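Local coordinates for protein branched-chain amino acid aminotransferase (Thermoproteus uzoniensis, PDB 5CE8) that probably transfers the amino group between branched-chain amino acids (leucine, isoleucine, valine) and 2-oxoglutarate, using pyridoxal 5'-phosphate as cofactor, at residues 142-147 / 255-260. Residues are numbered along the deposited sequence; the frame is centred on the assembly and turned at random.
With PLP (pyridoxal-5'-phosphate), chain D.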
ATOM      1  N   VAL A 142       5.601   2.694 -32.014  1.00 20.55           N
ATOM      2  CA  VAL A 142       6.680   2.997 -31.086  1.00 21.38           C
ATOM      3  C   VAL A 142       6.950   1.822 -30.138  1.00 21.63           C
ATOM      4  O   VAL A 142       6.161   0.959 -30.028  1.00 21.61           O
ATOM      5  CB  VAL A 142       6.297   4.191 -30.235  1.00 23.08           C
ATOM      6  CG1 VAL A 142       6.219   5.509 -31.073  1.00 21.62           C
ATOM      7  CG2 VAL A 142       5.055   3.947 -29.474  1.00 24.40           C
ATOM      8  N   ARG A 143       8.128   1.786 -29.538  1.00 25.23           N
ATOM      9  CA  ARG A 143       8.545   0.715 -28.635  1.00 26.35           C
ATOM     10  C   ARG A 143       8.405   1.384 -27.300  1.00 25.04           C
ATOM     11  O   ARG A 143       8.865   2.535 -27.121  1.00 25.63           O
ATOM     12  CB  ARG A 143       9.982   0.304 -28.963  1.00 29.05           C
ATOM     13  CG  ARG A 143      10.157  -0.222 -30.393  1.00 28.77           C
ATOM     14  CD  ARG A 143      11.507  -0.787 -30.676  1.00 30.96           C
ATOM     15  NE  ARG A 143      12.441   0.310 -30.795  1.00 42.39           N
ATOM     16  CZ  ARG A 143      13.232   0.808 -29.827  1.00 39.16           C
ATOM     17  NH1 ARG A 143      13.303   0.294 -28.604  1.00 35.74           N
ATOM     18  NH2 ARG A 143      13.960   1.869 -30.117  1.00 44.09           N
ATOM     19  N   ALA A 144       7.767   0.681 -26.383  1.00 24.80           N
ATOM     20  CA  ALA A 144       7.543   1.179 -25.063  1.00 23.34           C
ATOM     21  C   ALA A 144       8.145   0.321 -23.943  1.00 22.28           C
ATOM     22  O   ALA A 144       8.413  -0.868 -24.123  1.00 24.69           O
ATOM     23  CB  ALA A 144       6.044   1.391 -24.900  1.00 26.00           C
ATOM     24  N   ALA A 145       8.507   0.973 -22.840  1.00 20.76           N
ATOM     25  CA  ALA A 145       9.056   0.358 -21.680  1.00 24.23           C
ATOM     26  C   ALA A 145       8.186   0.680 -20.486  1.00 20.31           C
ATOM     27  O   ALA A 145       7.774   1.821 -20.267  1.00 19.75           O
ATOM     28  CB  ALA A 145      10.481   0.782 -21.438  1.00 25.21           C
ATOM     29  N   VAL A 146       7.854  -0.326 -19.690  1.00 20.61           N
ATOM     30  CA  VAL A 146       7.205   0.020 -18.371  1.00 19.85           C
ATOM     31  C   VAL A 146       8.322   0.568 -17.522  1.00 18.15           C
ATOM     32  O   VAL A 146       9.392  -0.100 -17.361  1.00 20.14           O
ATOM     33  CB  VAL A 146       6.554  -1.209 -17.546  1.00 19.26           C
ATOM     34  CG1 VAL A 146       5.908  -0.644 -16.298  1.00 19.07           C
ATOM     35  CG2 VAL A 146       5.515  -2.019 -18.424  1.00 18.56           C
ATOM     36  N   VAL A 147       8.125   1.779 -17.001  1.00 17.51           N
ATOM     37  CA  VAL A 147       9.123   2.426 -16.180  1.00 14.91           C
ATOM     38  C   VAL A 147       9.122   2.166 -14.685  1.00 15.39           C
ATOM     39  O   VAL A 147       8.172   1.571 -14.113  1.00 14.65           O
ATOM     40  CB  VAL A 147       9.183   3.934 -16.444  1.00 15.73           C
ATOM     41  CG1 VAL A 147       9.525   4.168 -17.829  1.00 15.08           C
ATOM     42  CG2 VAL A 147       7.867   4.666 -16.129  1.00 18.39           C
ATOM     43  N   ALA A 255      -2.106  -2.808 -29.119  1.00 21.02           N
ATOM     44  CA  ALA A 255      -1.958  -1.707 -28.142  1.00 22.59           C
ATOM     45  C   ALA A 255      -1.636  -0.416 -28.841  1.00 20.37           C
ATOM     46  O   ALA A 255      -1.020  -0.391 -29.919  1.00 21.54           O
ATOM     47  CB  ALA A 255      -0.882  -1.990 -27.091  1.00 22.27           C
ATOM     48  N   PHE A 256      -2.179   0.634 -28.294  1.00 19.67           N
ATOM     49  CA  PHE A 256      -1.929   1.985 -28.780  1.00 19.24           C
ATOM     50  C   PHE A 256      -2.103   3.069 -27.703  1.00 20.77           C
ATOM     51  O   PHE A 256      -2.875   2.944 -26.760  1.00 18.84           O
ATOM     52  CB  PHE A 256      -2.789   2.300 -30.018  1.00 19.93           C
ATOM     53  CG  PHE A 256      -4.281   2.254 -29.838  1.00 19.54           C
ATOM     54  CD1 PHE A 256      -4.966   1.059 -29.920  1.00 19.79           C
ATOM     55  CD2 PHE A 256      -5.031   3.419 -29.648  1.00 19.23           C
ATOM     56  CE1 PHE A 256      -6.384   0.994 -29.856  1.00 20.08           C
ATOM     57  CE2 PHE A 256      -6.418   3.355 -29.592  1.00 18.05           C
ATOM     58  CZ  PHE A 256      -7.103   2.144 -29.622  1.00 21.03           C
ATOM     59  N   PHE A 257      -1.351   4.137 -27.910  1.00 23.13           N
ATOM     60  CA  PHE A 257      -1.436   5.382 -27.162  1.00 22.92           C
ATOM     61  C   PHE A 257      -2.298   6.380 -27.940  1.00 19.86           C
ATOM     62  O   PHE A 257      -2.332   6.391 -29.204  1.00 17.53           O
ATOM     63  CB  PHE A 257      -0.093   6.068 -27.128  1.00 22.40           C
ATOM     64  CG  PHE A 257       0.926   5.461 -26.224  1.00 26.82           C
ATOM     65  CD1 PHE A 257       0.714   5.382 -24.888  1.00 24.78           C
ATOM     66  CD2 PHE A 257       2.173   4.979 -26.747  1.00 26.11           C
ATOM     67  CE1 PHE A 257       1.706   4.893 -24.046  1.00 26.70           C
ATOM     68  CE2 PHE A 257       3.125   4.458 -25.914  1.00 24.02           C
ATOM     69  CZ  PHE A 257       2.902   4.420 -24.541  1.00 25.01           C
ATOM     70  N   VAL A 258      -2.986   7.248 -27.168  1.00 21.01           N
ATOM     71  CA  VAL A 258      -3.841   8.307 -27.700  1.00 17.42           C
ATOM     72  C   VAL A 258      -3.534   9.579 -26.887  1.00 19.91           C
ATOM     73  O   VAL A 258      -3.192   9.478 -25.660  1.00 18.66           O
ATOM     74  CB  VAL A 258      -5.353   7.955 -27.740  1.00 19.27           C
ATOM     75  CG1 VAL A 258      -5.560   6.620 -28.432  1.00 21.67           C
ATOM     76  CG2 VAL A 258      -5.939   7.904 -26.364  1.00 16.99           C
ATOM     77  N   GLY A 259      -3.570  10.722 -27.604  1.00 19.04           N
ATOM     78  CA  GLY A 259      -3.357  12.005 -27.018  1.00 21.10           C
ATOM     79  C   GLY A 259      -3.383  13.029 -28.116  1.00 21.80           C
ATOM     80  O   GLY A 259      -3.267  12.684 -29.313  1.00 19.76           O
ATOM     81  N   THR A 260      -3.553  14.298 -27.696  1.00 22.82           N
ATOM     82  CA  THR A 260      -3.700  15.348 -28.611  1.00 21.88           C
ATOM     83  C   THR A 260      -2.458  15.307 -29.467  1.00 20.88           C
ATOM     84  O   THR A 260      -2.612  15.262 -30.702  1.00 19.05           O
ATOM     85  CB  THR A 260      -3.983  16.709 -27.958  1.00 21.67           C
ATOM     86  OG1 THR A 260      -5.340  16.728 -27.481  1.00 23.98           O
ATOM     87  CG2 THR A 260      -3.834  17.902 -28.992  1.00 23.49           C
TER
HETATM   88  N1  PLP D 301      -2.413  11.653 -20.201  1.00 18.64           N
HETATM   89  C2  PLP D 301      -1.901  12.640 -19.473  1.00 23.58           C
HETATM   90  C2A PLP D 301      -1.103  12.350 -18.238  1.00 24.34           C
HETATM   91  C3  PLP D 301      -2.014  14.025 -19.908  1.00 24.45           C
HETATM   92  O3  PLP D 301      -1.387  15.035 -19.183  1.00 23.41           O
HETATM   93  C4  PLP D 301      -2.770  14.308 -21.159  1.00 23.64           C
HETATM   94  C4A PLP D 301      -2.973  15.708 -21.700  1.00 23.39           C
HETATM   95  C5  PLP D 301      -3.324  13.114 -21.859  1.00 24.16           C
HETATM   96  C6  PLP D 301      -3.086  11.827 -21.299  1.00 20.07           C
HETATM   97  C5A PLP D 301      -4.059  13.154 -23.169  1.00 22.10           C
HETATM   98  O4P PLP D 301      -5.155  13.995 -23.129  1.00 22.37           O
HETATM   99  P   PLP D 301      -5.713  14.580 -24.483  1.00 23.52           P
HETATM  100  O1P PLP D 301      -4.587  15.381 -25.221  1.00 24.84           O
HETATM  101  O2P PLP D 301      -6.341  13.461 -25.198  1.00 20.22           O
HETATM  102  O3P PLP D 301      -6.736  15.630 -24.151  1.00 19.84           O
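In the buried interior of the curled mixed sheet of a class-IV aminotransferase, whose strand 254-259 leads to the phosphate of pyridoxal phosphate, the ring of Phe257 reaches across to Val142 and Ala144 on strand 142-146. The two strands are not paired; strand 265-270 lies between them in the hydrogen-bonding order, so the link is made by side chains alone. Val142 meets the rim of the ring: its CG2 methyl lies near the ring plane, 4.1 Å from Phe257 CE2, and the two side chains cross at about a right angle. A chi1 of -68° turns this CG2 branch to the ring. Two residues along the strand, on the same face, Ala144 CB stands 4.4 Å from Phe257 CE2, approaching obliquely. The backbones stay well apart, the nearest CA atoms, those of Val142 and Phe256, being 9.0 Å from each other; the long, flat ring of Phe257 bridges this separation, and the small methyl of Ala144 suits a place that the ring already reaches. Ile202 and Ile267 of the flanking strands also pack on the ring, and Glu184 and Glu200 border it. Beyond Phe257 the chain runs through Gly259 to Thr260, which holds the cofactor phosphate twice: Thr260 N donates to PLP O1P at 2.9 Å, and Thr260 OG1 to the same PLP O1P at 2.7 Å. Together with the backbone N atoms of Ile223 and Thr224, which also hydrogen-bond to PLP, this grip forms part of the phosphate-binding site of fold-type IV PLP enzymes.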